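Local coordinates for protein acidocalcisomal pyrophosphatase (Trypanosoma brucei brucei, PDB 5C5V) that probably hydrolyses inorganic pyrophosphate to phosphate with the help of magnesium ions, as soluble pyrophosphatases of its family do, at residues Y105-R110 with G184-Y189; V111-R116 with N175-D180; N153-I158 with G236-V241; W161-F166 with H191-W196. All blocks are in the same frame, centred on the assembly; numbering follows the deposited sequence.

How the contacts relate
The four contacts illustrate how the chemistry of a contact follows its place in the fold. Contact 3, in the core, is a ladder of backbone bonds between two strands of the large mixed sheet. Contact 2 is also buried, but it is a single bridge joining two smaller sheets, and strand 177-182 lies next to strand 185-186 of contact 1. Contact 1 is a surface meeting of prolines and aromatic rings, without polar bonds between its segments. Contact 4, also buried, joins two loops through a salt bridge and backbone bonds and touches the third subunit; contacts 2 and 3 touch the second. Contacts 1 and 4 contribute Arg187 and Lys165 to the imidodiphosphate pocket.

Contact 1 of 4, residues Y105-R110 with G184-Y189; sequences YTPSYR and GVPRFY. With 2PN (imidodiphosphoric acid), chain C.
Pro186 lays its ring against the backbone of Tyr105, with CG of Pro186 3.5 Å from the carbonyl O of Tyr105. The same CG meets a second proline, 4.0 Å from CD of Pro107, and the two saturated rings pass each other at a slant. Beside them, the side chains of Tyr105 and Phe188 meet at about a right angle, CD1 of Tyr105 reaching to 3.8 Å from CZ of Phe188. Their ring planes are inclined at 37°. In each residue CG stands anti to the carbonyl carbon (chi1 -56° in Tyr105, -64° in Phe188), which swings the ring to the side of its own backbone N and brings these two atoms within reach of each other.

The loop also has polar bonds of its own. Thr106 to Tyr109 form a type I turn, and NH1 of Arg110 donates to O of Pro107 at 3.0 Å and also to O of Tyr109, while Glu172 forms a salt bridge with NH2 of Arg110. Between Pro186 and Phe188, Arg187 turns the other way: its extended chain carries NH1 to 2.9 Å from O1 of the imidodiphosphate and NH2 to 2.8 Å from O3, and Asp180 also holds NH1. Thus the loop of the hairpin formed by strands 94-101 and 110-117 packs on the outer, solvent-facing side of a segment whose inner side lines the imidodiphosphate pocket.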
# COMPACT_ATOMS: atom_id res chain seq x y z
N TYR A 105 -29.28 17.69 9.24
CA TYR A 105 -30.20 17.61 8.09
C TYR A 105 -31.39 18.56 8.21
O TYR A 105 -32.28 18.55 7.36
CB TYR A 105 -30.71 16.18 7.89
CG TYR A 105 -29.61 15.18 7.72
CD1 TYR A 105 -28.60 15.38 6.79
CD2 TYR A 105 -29.56 14.03 8.50
CE1 TYR A 105 -27.58 14.46 6.63
CE2 TYR A 105 -28.55 13.09 8.35
CZ TYR A 105 -27.56 13.32 7.41
OH TYR A 105 -26.56 12.40 7.27
N THR A 106 -31.39 19.39 9.25
CA THR A 106 -32.36 20.48 9.34
C THR A 106 -31.58 21.78 9.19
O THR A 106 -30.36 21.77 9.26
CB THR A 106 -33.13 20.49 10.67
OG1 THR A 106 -32.28 20.96 11.72
CG2 THR A 106 -33.62 19.09 10.99
N PRO A 107 -32.29 22.89 8.96
CA PRO A 107 -31.61 24.16 8.70
C PRO A 107 -30.84 24.71 9.89
O PRO A 107 -30.05 25.64 9.71
CB PRO A 107 -32.77 25.10 8.35
CG PRO A 107 -33.89 24.20 7.93
CD PRO A 107 -33.75 22.98 8.79
N SER A 108 -31.06 24.16 11.08
CA SER A 108 -30.44 24.71 12.29
C SER A 108 -29.04 24.15 12.51
O SER A 108 -28.24 24.72 13.26
CB SER A 108 -31.31 24.45 13.51
OG SER A 108 -31.40 23.06 13.79
N TYR A 109 -28.75 23.03 11.87
CA TYR A 109 -27.49 22.35 12.07
C TYR A 109 -26.28 23.21 11.71
O TYR A 109 -26.24 23.83 10.65
CB TYR A 109 -27.47 21.06 11.25
CG TYR A 109 -26.26 20.20 11.47
CD1 TYR A 109 -26.09 19.50 12.65
CD2 TYR A 109 -25.31 20.06 10.47
CE1 TYR A 109 -24.98 18.69 12.85
CE2 TYR A 109 -24.19 19.24 10.65
CZ TYR A 109 -24.03 18.56 11.84
OH TYR A 109 -22.93 17.76 12.02
N ARG A 110 -25.29 23.23 12.60
CA ARG A 110 -24.04 23.96 12.38
C ARG A 110 -22.87 23.14 12.90
O ARG A 110 -22.98 22.41 13.88
CB ARG A 110 -24.07 25.33 13.08
CG ARG A 110 -25.01 26.36 12.47
CD ARG A 110 -24.57 26.78 11.08
NE ARG A 110 -25.43 27.82 10.52
CZ ARG A 110 -26.67 27.61 10.08
NH1 ARG A 110 -27.20 26.40 10.13
NH2 ARG A 110 -27.37 28.62 9.59
N GLY A 184 -35.79 26.23 -0.73
CA GLY A 184 -36.40 26.35 0.59
C GLY A 184 -36.10 25.24 1.57
O GLY A 184 -36.32 25.42 2.77
N VAL A 185 -35.62 24.09 1.09
CA VAL A 185 -35.28 22.97 1.96
C VAL A 185 -33.76 22.72 2.00
O VAL A 185 -33.04 23.12 1.09
CB VAL A 185 -35.98 21.68 1.50
CG1 VAL A 185 -37.48 21.87 1.55
CG2 VAL A 185 -35.54 21.32 0.08
N PRO A 186 -33.28 22.04 3.06
CA PRO A 186 -31.86 21.65 3.10
C PRO A 186 -31.48 20.84 1.84
O PRO A 186 -32.20 19.92 1.48
CB PRO A 186 -31.76 20.81 4.37
CG PRO A 186 -32.85 21.34 5.25
CD PRO A 186 -33.98 21.70 4.32
N ARG A 187 -30.38 21.20 1.20
CA ARG A 187 -30.03 20.66 -0.12
C ARG A 187 -29.34 19.29 -0.09
O ARG A 187 -28.35 19.08 0.61
CB ARG A 187 -29.16 21.67 -0.86
CG ARG A 187 -28.58 21.21 -2.19
CD ARG A 187 -27.61 22.26 -2.72
NE ARG A 187 -26.99 21.89 -3.99
CZ ARG A 187 -25.89 22.46 -4.49
NH1 ARG A 187 -25.26 23.42 -3.82
NH2 ARG A 187 -25.41 22.05 -5.66
N PHE A 188 -29.89 18.35 -0.86
CA PHE A 188 -29.22 17.08 -1.13
C PHE A 188 -28.98 16.98 -2.62
O PHE A 188 -29.82 17.41 -3.40
CB PHE A 188 -30.05 15.88 -0.66
CG PHE A 188 -30.27 15.82 0.82
CD1 PHE A 188 -29.48 15.00 1.62
CD2 PHE A 188 -31.26 16.59 1.43
CE1 PHE A 188 -29.67 14.94 2.98
CE2 PHE A 188 -31.45 16.52 2.79
CZ PHE A 188 -30.66 15.70 3.56
N TYR A 189 -27.83 16.45 -3.02
CA TYR A 189 -27.60 16.20 -4.44
C TYR A 189 -28.69 15.31 -5.00
O TYR A 189 -28.97 14.24 -4.46
CB TYR A 189 -26.26 15.53 -4.67
CG TYR A 189 -25.06 16.40 -4.46
CD1 TYR A 189 -25.03 17.71 -4.93
CD2 TYR A 189 -23.94 15.91 -3.82
CE1 TYR A 189 -23.92 18.49 -4.75
CE2 TYR A 189 -22.82 16.68 -3.63
CZ TYR A 189 -22.82 17.97 -4.10
OH TYR A 189 -21.70 18.74 -3.92
P1 2PN C . -22.13 24.12 -5.90
O1 2PN C . -23.09 24.89 -4.95
O2 2PN C . -21.79 25.03 -7.10
O3 2PN C . -22.81 22.78 -6.31
N1 2PN C . -20.78 23.71 -5.07
P2 2PN C . -19.63 24.77 -4.59
O4 2PN C . -20.27 25.95 -3.76
O5 2PN C . -19.00 25.34 -5.84
O6 2PN C . -18.63 24.09 -3.77

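Contact 2 of 4, residues V111-R116 with N175-D180; sequences VLYFFR and NPIKQD
Val111 and Ile177 form the tight half of this contact, an antiparallel hydrogen-bonded pair. N of Val111 donates to O of Ile177 at 2.8 Å, in the carbonyl plane and on a lone pair; the return bond, from N of Ile177 to O of Val111, measures 3.0 Å. The two side chains also touch at their roots, CB of Val111 lying 3.8 Å from CB of Ile177. Ile177 has CG1 anti to its carbonyl carbon (chi1 -77°), and the chain then runs on to place CD1 at the edge of the Tyr113 ring, near its plane and 3.2 Å from OH of Tyr113. Tyr113 is buried, and its OH is hydrogen-bonded to O of Gly236.

The other half is looser. CD1 of Leu112 only grazes CB of Pro176, at 4.2 Å, where Leu112 is partly exposed, although CB of Pro176 comes within 3.4 Å of O of Val111.

This single bridge joins the sheet of strands 94-101, 110-117 and 123-126 to the one containing strand 177-182. Two main-chain bonds hold it, while Ile177 packs apolar carbon against a tyrosine whose polar end has found a carbonyl partner elsewhere, so that burial there costs no hydrogen bond.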
# COMPACT_ATOMS: atom_id res chain seq x y z
N VAL A 111 -21.74 23.24 12.20
CA VAL A 111 -20.49 22.70 12.72
C VAL A 111 -19.56 23.86 13.05
O VAL A 111 -19.10 24.58 12.17
CB VAL A 111 -19.80 21.76 11.73
CG1 VAL A 111 -18.56 21.18 12.37
CG2 VAL A 111 -20.76 20.65 11.28
N LEU A 112 -19.28 24.02 14.34
CA LEU A 112 -18.47 25.13 14.83
C LEU A 112 -17.05 24.70 15.12
O LEU A 112 -16.82 23.55 15.52
CB LEU A 112 -19.09 25.74 16.09
CG LEU A 112 -20.37 26.56 15.91
CD1 LEU A 112 -21.47 25.68 15.35
CD2 LEU A 112 -20.81 27.23 17.22
N TYR A 113 -16.11 25.62 14.92
CA TYR A 113 -14.70 25.37 15.15
C TYR A 113 -14.14 26.24 16.27
O TYR A 113 -14.50 27.41 16.41
CB TYR A 113 -13.90 25.61 13.87
CG TYR A 113 -14.19 24.59 12.79
CD1 TYR A 113 -13.28 23.57 12.49
CD2 TYR A 113 -15.37 24.64 12.07
CE1 TYR A 113 -13.56 22.63 11.48
CE2 TYR A 113 -15.66 23.73 11.09
CZ TYR A 113 -14.75 22.73 10.79
OH TYR A 113 -15.06 21.84 9.81
N PHE A 114 -13.25 25.66 17.06
CA PHE A 114 -12.58 26.37 18.13
C PHE A 114 -11.09 26.10 18.14
O PHE A 114 -10.62 25.13 17.54
CB PHE A 114 -13.17 25.97 19.48
CG PHE A 114 -14.63 26.26 19.61
CD1 PHE A 114 -15.07 27.38 20.30
CD2 PHE A 114 -15.57 25.40 19.04
CE1 PHE A 114 -16.41 27.65 20.43
CE2 PHE A 114 -16.92 25.67 19.17
CZ PHE A 114 -17.34 26.80 19.87
N PHE A 115 -10.36 26.96 18.82
CA PHE A 115 -8.98 26.69 19.18
C PHE A 115 -8.93 26.47 20.67
O PHE A 115 -9.52 27.23 21.43
CB PHE A 115 -8.04 27.83 18.80
CG PHE A 115 -7.62 27.82 17.36
CD1 PHE A 115 -8.19 26.92 16.48
CD2 PHE A 115 -6.66 28.69 16.90
CE1 PHE A 115 -7.80 26.91 15.16
CE2 PHE A 115 -6.27 28.67 15.58
CZ PHE A 115 -6.84 27.78 14.71
N ARG A 116 -8.25 25.42 21.08
CA ARG A 116 -7.88 25.25 22.47
C ARG A 116 -6.38 25.41 22.54
O ARG A 116 -5.64 24.58 22.03
CB ARG A 116 -8.28 23.88 23.00
CG ARG A 116 -7.94 23.64 24.47
CD ARG A 116 -8.36 22.22 24.75
NE ARG A 116 -9.81 22.11 24.63
CZ ARG A 116 -10.44 20.96 24.41
NH1 ARG A 116 -9.72 19.85 24.24
NH2 ARG A 116 -11.77 20.93 24.30
N ASN A 175 -17.93 31.57 10.32
CA ASN A 175 -18.08 30.72 9.14
C ASN A 175 -18.25 29.24 9.47
O ASN A 175 -17.51 28.40 8.97
CB ASN A 175 -16.89 30.92 8.21
CG ASN A 175 -16.58 32.37 7.98
OD1 ASN A 175 -15.53 32.86 8.39
ND2 ASN A 175 -17.49 33.08 7.34
N PRO A 176 -19.22 28.93 10.33
CA PRO A 176 -19.47 27.52 10.63
C PRO A 176 -19.90 26.76 9.38
O PRO A 176 -20.32 27.37 8.39
CB PRO A 176 -20.60 27.59 11.66
CG PRO A 176 -21.29 28.89 11.36
CD PRO A 176 -20.18 29.82 11.00
N ILE A 177 -19.79 25.44 9.42
CA ILE A 177 -20.33 24.65 8.33
C ILE A 177 -21.83 24.47 8.52
O ILE A 177 -22.31 24.19 9.62
CB ILE A 177 -19.64 23.31 8.22
CG1 ILE A 177 -18.28 23.50 7.56
CG2 ILE A 177 -20.49 22.36 7.40
CD1 ILE A 177 -17.40 22.27 7.61
N LYS A 178 -22.56 24.67 7.44
CA LYS A 178 -23.99 24.45 7.44
C LYS A 178 -24.41 23.67 6.19
O LYS A 178 -23.61 23.46 5.27
CB LYS A 178 -24.75 25.77 7.51
CG LYS A 178 -24.71 26.56 6.23
CD LYS A 178 -25.48 27.87 6.39
CE LYS A 178 -25.74 28.54 5.05
NZ LYS A 178 -27.03 29.30 5.07
N GLN A 179 -25.66 23.23 6.17
CA GLN A 179 -26.19 22.63 4.96
C GLN A 179 -26.73 23.74 4.07
O GLN A 179 -27.50 24.60 4.51
CB GLN A 179 -27.27 21.59 5.28
CG GLN A 179 -27.60 20.72 4.08
CD GLN A 179 -28.39 19.48 4.45
OE1 GLN A 179 -28.64 19.20 5.63
NE2 GLN A 179 -28.80 18.72 3.44
N ASP A 180 -26.30 23.74 2.82
CA ASP A 180 -26.82 24.66 1.83
C ASP A 180 -28.34 24.50 1.70
O ASP A 180 -28.88 23.41 1.94
CB ASP A 180 -26.12 24.43 0.49
CG ASP A 180 -26.37 25.53 -0.51
OD1 ASP A 180 -26.83 26.62 -0.10
OD2 ASP A 180 -26.10 25.30 -1.71

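Contact 3 of 4, residues N153-I158 with G236-V241; sequences NFICEI and GQVSAV
The carbonyl O of Phe154 is held twice from the facing strand: N of Ser239 donates to it at 3.1 Å in the carbonyl plane, and CA of Val238 makes a CH...O contact at 3.2 Å. N of Phe154 answers with a bond of 3.0 Å to O of Ser239, completing an antiparallel hydrogen-bonded pair. Further along, N of Cys156 meets O of Gln237 almost straight (169°) at 2.9 Å, and O of Cys156 receives N of Gly236, whose backbone angles suit a glycine.

Side chains sort themselves on the two faces. On that of Asn153 and Ile155, the chains of Ile155 and Val238 run side by side, CG1 of Ile155 being 4.1 Å from CG2 of Val238, whereas Asn153 crosses Val238 at about a right angle and its ND2 is hydrogen-bonded to O of Pro133. On the other face, CB of Phe154 rests 3.6 Å from CG1 of Val241. With CG anti to its backbone N (chi1 165°), Phe154 carries its ring away from the partner strand and onto strand 224-227.

Such pairing belongs to the central beta barrel of family I pyrophosphatases. Four main-chain bonds set the register, while side chains pack on both faces: one toward Thr142 of the second subunit, the other against strand 224-227, which bears Asp224, a magnesium ligand.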
# COMPACT_ATOMS: atom_id res chain seq x y z
N ASN A 153 -3.99 22.03 3.98
CA ASN A 153 -5.13 21.62 4.78
C ASN A 153 -6.40 21.61 3.94
O ASN A 153 -6.70 22.56 3.22
CB ASN A 153 -5.30 22.52 6.00
CG ASN A 153 -4.50 22.02 7.18
OD1 ASN A 153 -4.39 20.82 7.39
ND2 ASN A 153 -3.92 22.94 7.94
N PHE A 154 -7.12 20.50 4.04
CA PHE A 154 -8.36 20.29 3.31
C PHE A 154 -9.48 20.20 4.31
O PHE A 154 -9.42 19.40 5.26
CB PHE A 154 -8.26 19.01 2.45
CG PHE A 154 -9.59 18.48 1.93
CD1 PHE A 154 -10.19 19.04 0.81
CD2 PHE A 154 -10.21 17.39 2.53
CE1 PHE A 154 -11.40 18.52 0.30
CE2 PHE A 154 -11.42 16.87 2.02
CZ PHE A 154 -12.02 17.44 0.92
N ILE A 155 -10.49 21.03 4.14
CA ILE A 155 -11.67 20.94 4.98
C ILE A 155 -12.74 20.14 4.28
O ILE A 155 -13.25 20.56 3.24
CB ILE A 155 -12.23 22.33 5.33
CG1 ILE A 155 -11.15 23.18 6.00
CG2 ILE A 155 -13.47 22.19 6.22
CD1 ILE A 155 -11.45 24.66 6.00
N CYS A 156 -13.06 18.97 4.83
CA CYS A 156 -14.11 18.15 4.23
C CYS A 156 -15.50 18.66 4.62
O CYS A 156 -15.86 18.67 5.79
CB CYS A 156 -13.96 16.69 4.65
SG CYS A 156 -15.25 15.61 3.94
N GLU A 157 -16.25 19.07 3.61
CA GLU A 157 -17.65 19.47 3.77
C GLU A 157 -18.58 18.29 3.47
O GLU A 157 -19.59 18.08 4.15
CB GLU A 157 -17.96 20.65 2.85
CG GLU A 157 -17.12 21.88 3.15
CD GLU A 157 -17.16 22.96 2.06
OE1 GLU A 157 -17.20 22.61 0.86
OE2 GLU A 157 -17.11 24.16 2.43
N ILE A 158 -18.24 17.52 2.44
CA ILE A 158 -19.09 16.42 2.00
C ILE A 158 -18.33 15.10 1.88
O ILE A 158 -17.59 14.87 0.92
CB ILE A 158 -19.74 16.75 0.66
CG1 ILE A 158 -20.55 18.04 0.81
CG2 ILE A 158 -20.62 15.58 0.17
CD1 ILE A 158 -21.18 18.48 -0.48
N GLY A 236 -16.66 18.16 8.19
CA GLY A 236 -15.89 19.14 8.92
C GLY A 236 -14.47 18.70 9.26
O GLY A 236 -13.68 19.50 9.77
N GLN A 237 -14.17 17.43 9.03
CA GLN A 237 -12.83 16.90 9.30
C GLN A 237 -11.77 17.61 8.44
O GLN A 237 -11.99 17.88 7.26
CB GLN A 237 -12.79 15.38 9.05
CG GLN A 237 -11.39 14.79 9.17
CD GLN A 237 -11.38 13.27 9.13
OE1 GLN A 237 -12.43 12.61 9.06
NE2 GLN A 237 -10.18 12.69 9.19
N VAL A 238 -10.64 17.94 9.05
CA VAL A 238 -9.56 18.64 8.36
C VAL A 238 -8.34 17.74 8.30
O VAL A 238 -7.92 17.19 9.31
CB VAL A 238 -9.18 19.97 9.08
CG1 VAL A 238 -8.10 20.71 8.30
CG2 VAL A 238 -10.42 20.85 9.29
N SER A 239 -7.74 17.58 7.13
CA SER A 239 -6.57 16.72 7.07
C SER A 239 -5.62 17.14 5.98
O SER A 239 -5.99 17.85 5.04
CB SER A 239 -6.98 15.27 6.88
OG SER A 239 -7.77 15.15 5.70
N ALA A 240 -4.37 16.71 6.12
CA ALA A 240 -3.31 17.15 5.23
C ALA A 240 -3.40 16.42 3.90
O ALA A 240 -3.52 15.19 3.86
CB ALA A 240 -1.95 16.92 5.89
N VAL A 241 -3.37 17.19 2.82
CA VAL A 241 -3.46 16.58 1.50
C VAL A 241 -2.36 17.07 0.58
O VAL A 241 -1.73 18.11 0.82
CB VAL A 241 -4.82 16.85 0.81
CG1 VAL A 241 -5.97 16.38 1.68
CG2 VAL A 241 -4.95 18.31 0.42

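Contact 4 of 4, residues W161-F166 with H191-W196; sequences WTRAKF and HGDMMW. With 2PN (imidodiphosphoric acid), chain C.
Gly192 offers its peptide to the guanidinium of Arg163, its C lying 3.6 Å above the plane and over the centre of the group. The backbone angles of Gly192 are of a kind that only glycine readily adopts. Asp193 then takes the edge of the same group. Arg163 grips it side-on with two nitrogens: NE to OD1 of Asp193 at 3.0 Å, and NH2 to OD2 of Asp193 at 2.8 Å and nearly straight (173°). Both donors come from above the carboxylate plane, which stands 74° from the guanidinium plane, so the salt bridge is well directed from the arginine side but twisted on the carboxylate. With CG between the backbone N and the carbonyl carbon (chi1 66°) and a further bend at chi3, the chain of Arg163 brings NE and NH2 to the carboxylate.

At Met194 the main chain takes over: its N donates to O of Thr162 at 2.9 Å, and its O receives N of Trp161 at 2.7 Å. Trp161 and Thr162 thus both face Met194, as in a G1 beta bulge. Beyond it, Met195 and Trp196 pack on Trp161 of the third subunit.

Further along the first loop, Lys165 brings NZ to 3.0 Å from N1 of the imidodiphosphate. NZ of Lys165 is also hydrogen-bonded to OE2 of Glu167. The chemistry implies that the charge of Arg163 is probably balanced largely by Asp193, and its NH2 also reaches O of His191 of the third subunit, whereas Lys165 points its NZ to the imidodiphosphate.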
# COMPACT_ATOMS: atom_id res chain seq x y z
N TRP A 161 -19.25 9.19 -0.55
CA TRP A 161 -20.47 8.37 -0.56
C TRP A 161 -21.69 9.01 0.10
O TRP A 161 -22.60 8.30 0.51
CB TRP A 161 -20.22 7.02 0.13
CG TRP A 161 -19.06 6.27 -0.43
CD1 TRP A 161 -18.73 6.13 -1.74
CD2 TRP A 161 -18.06 5.58 0.32
NE1 TRP A 161 -17.58 5.38 -1.86
CE2 TRP A 161 -17.15 5.03 -0.61
CE3 TRP A 161 -17.83 5.38 1.69
CZ2 TRP A 161 -16.03 4.30 -0.21
CZ3 TRP A 161 -16.72 4.66 2.08
CH2 TRP A 161 -15.84 4.12 1.13
N THR A 162 -21.69 10.33 0.25
CA THR A 162 -22.85 11.01 0.83
C THR A 162 -23.35 12.08 -0.13
O THR A 162 -22.70 12.37 -1.14
CB THR A 162 -22.52 11.62 2.21
OG1 THR A 162 -21.63 12.74 2.07
CG2 THR A 162 -21.88 10.56 3.11
N ARG A 163 -24.50 12.68 0.18
CA ARG A 163 -25.05 13.69 -0.70
C ARG A 163 -25.70 14.91 -0.02
O ARG A 163 -26.26 15.77 -0.70
CB ARG A 163 -26.07 13.04 -1.63
CG ARG A 163 -27.30 12.51 -0.93
CD ARG A 163 -28.25 11.89 -1.96
NE ARG A 163 -27.69 10.67 -2.55
CZ ARG A 163 -28.17 10.09 -3.64
NH1 ARG A 163 -29.22 10.62 -4.27
NH2 ARG A 163 -27.61 8.98 -4.12
N ALA A 164 -25.61 15.00 1.31
CA ALA A 164 -26.01 16.23 2.01
C ALA A 164 -24.99 17.30 1.68
O ALA A 164 -23.80 17.11 1.91
CB ALA A 164 -26.11 16.02 3.51
N LYS A 165 -25.44 18.40 1.08
CA LYS A 165 -24.52 19.42 0.58
C LYS A 165 -24.14 20.44 1.66
O LYS A 165 -24.66 21.56 1.69
CB LYS A 165 -25.12 20.12 -0.64
CG LYS A 165 -24.12 20.43 -1.74
CD LYS A 165 -23.18 21.56 -1.39
CE LYS A 165 -22.21 21.88 -2.52
NZ LYS A 165 -21.24 22.97 -2.16
N PHE A 166 -23.25 20.04 2.55
CA PHE A 166 -22.72 20.95 3.55
C PHE A 166 -21.73 21.90 2.88
O PHE A 166 -21.13 21.56 1.86
CB PHE A 166 -22.07 20.18 4.68
CG PHE A 166 -23.02 19.32 5.45
CD1 PHE A 166 -22.98 17.94 5.35
CD2 PHE A 166 -23.98 19.90 6.26
CE1 PHE A 166 -23.86 17.15 6.06
CE2 PHE A 166 -24.86 19.12 6.98
CZ PHE A 166 -24.81 17.74 6.88
N HIS A 191 -28.53 14.31 -8.29
CA HIS A 191 -27.85 13.51 -9.30
C HIS A 191 -27.35 12.17 -8.78
O HIS A 191 -27.37 11.17 -9.49
CB HIS A 191 -26.67 14.30 -9.87
CG HIS A 191 -25.89 13.55 -10.91
ND1 HIS A 191 -26.48 13.00 -12.03
CD2 HIS A 191 -24.56 13.28 -11.01
CE1 HIS A 191 -25.55 12.42 -12.77
NE2 HIS A 191 -24.38 12.59 -12.18
N GLY A 192 -26.89 12.17 -7.53
CA GLY A 192 -26.35 10.98 -6.90
C GLY A 192 -25.43 11.38 -5.76
O GLY A 192 -25.35 12.55 -5.39
N ASP A 193 -24.73 10.41 -5.20
CA ASP A 193 -23.77 10.70 -4.15
C ASP A 193 -22.47 11.27 -4.72
O ASP A 193 -22.07 10.98 -5.86
CB ASP A 193 -23.47 9.46 -3.32
CG ASP A 193 -24.69 8.95 -2.59
OD1 ASP A 193 -25.10 9.61 -1.61
OD2 ASP A 193 -25.25 7.90 -2.99
N MET A 194 -21.84 12.12 -3.90
CA MET A 194 -20.48 12.56 -4.11
C MET A 194 -19.61 11.35 -3.81
O MET A 194 -19.76 10.75 -2.75
CB MET A 194 -20.15 13.76 -3.19
CG MET A 194 -18.69 14.20 -3.15
SD MET A 194 -18.08 14.72 -4.76
CE MET A 194 -19.15 16.12 -5.09
N MET A 195 -18.74 10.99 -4.74
CA MET A 195 -18.06 9.71 -4.68
C MET A 195 -16.62 9.84 -4.23
O MET A 195 -15.86 8.87 -4.25
CB MET A 195 -18.15 9.02 -6.05
CG MET A 195 -19.60 8.92 -6.50
SD MET A 195 -19.87 8.08 -8.07
CE MET A 195 -19.08 9.23 -9.19
N TRP A 196 -16.26 11.06 -3.84
CA TRP A 196 -14.98 11.36 -3.22
C TRP A 196 -15.23 12.37 -2.11
O TRP A 196 -16.28 13.01 -2.09
CB TRP A 196 -13.99 11.92 -4.25
CG TRP A 196 -13.93 11.08 -5.48
CD1 TRP A 196 -13.08 10.05 -5.72
CD2 TRP A 196 -14.78 11.18 -6.63
NE1 TRP A 196 -13.34 9.50 -6.95
CE2 TRP A 196 -14.38 10.17 -7.53
CE3 TRP A 196 -15.84 12.02 -6.98
CZ2 TRP A 196 -15.00 9.99 -8.77
CZ3 TRP A 196 -16.46 11.84 -8.21
CH2 TRP A 196 -16.04 10.83 -9.09
P1 2PN C . -22.13 24.12 -5.90
O1 2PN C . -23.09 24.89 -4.95
O2 2PN C . -21.79 25.03 -7.10
O3 2PN C . -22.81 22.78 -6.31
N1 2PN C . -20.78 23.71 -5.07
P2 2PN C . -19.63 24.77 -4.59
O4 2PN C . -20.27 25.95 -3.76
O5 2PN C . -19.00 25.34 -5.84
O6 2PN C . -18.63 24.09 -3.77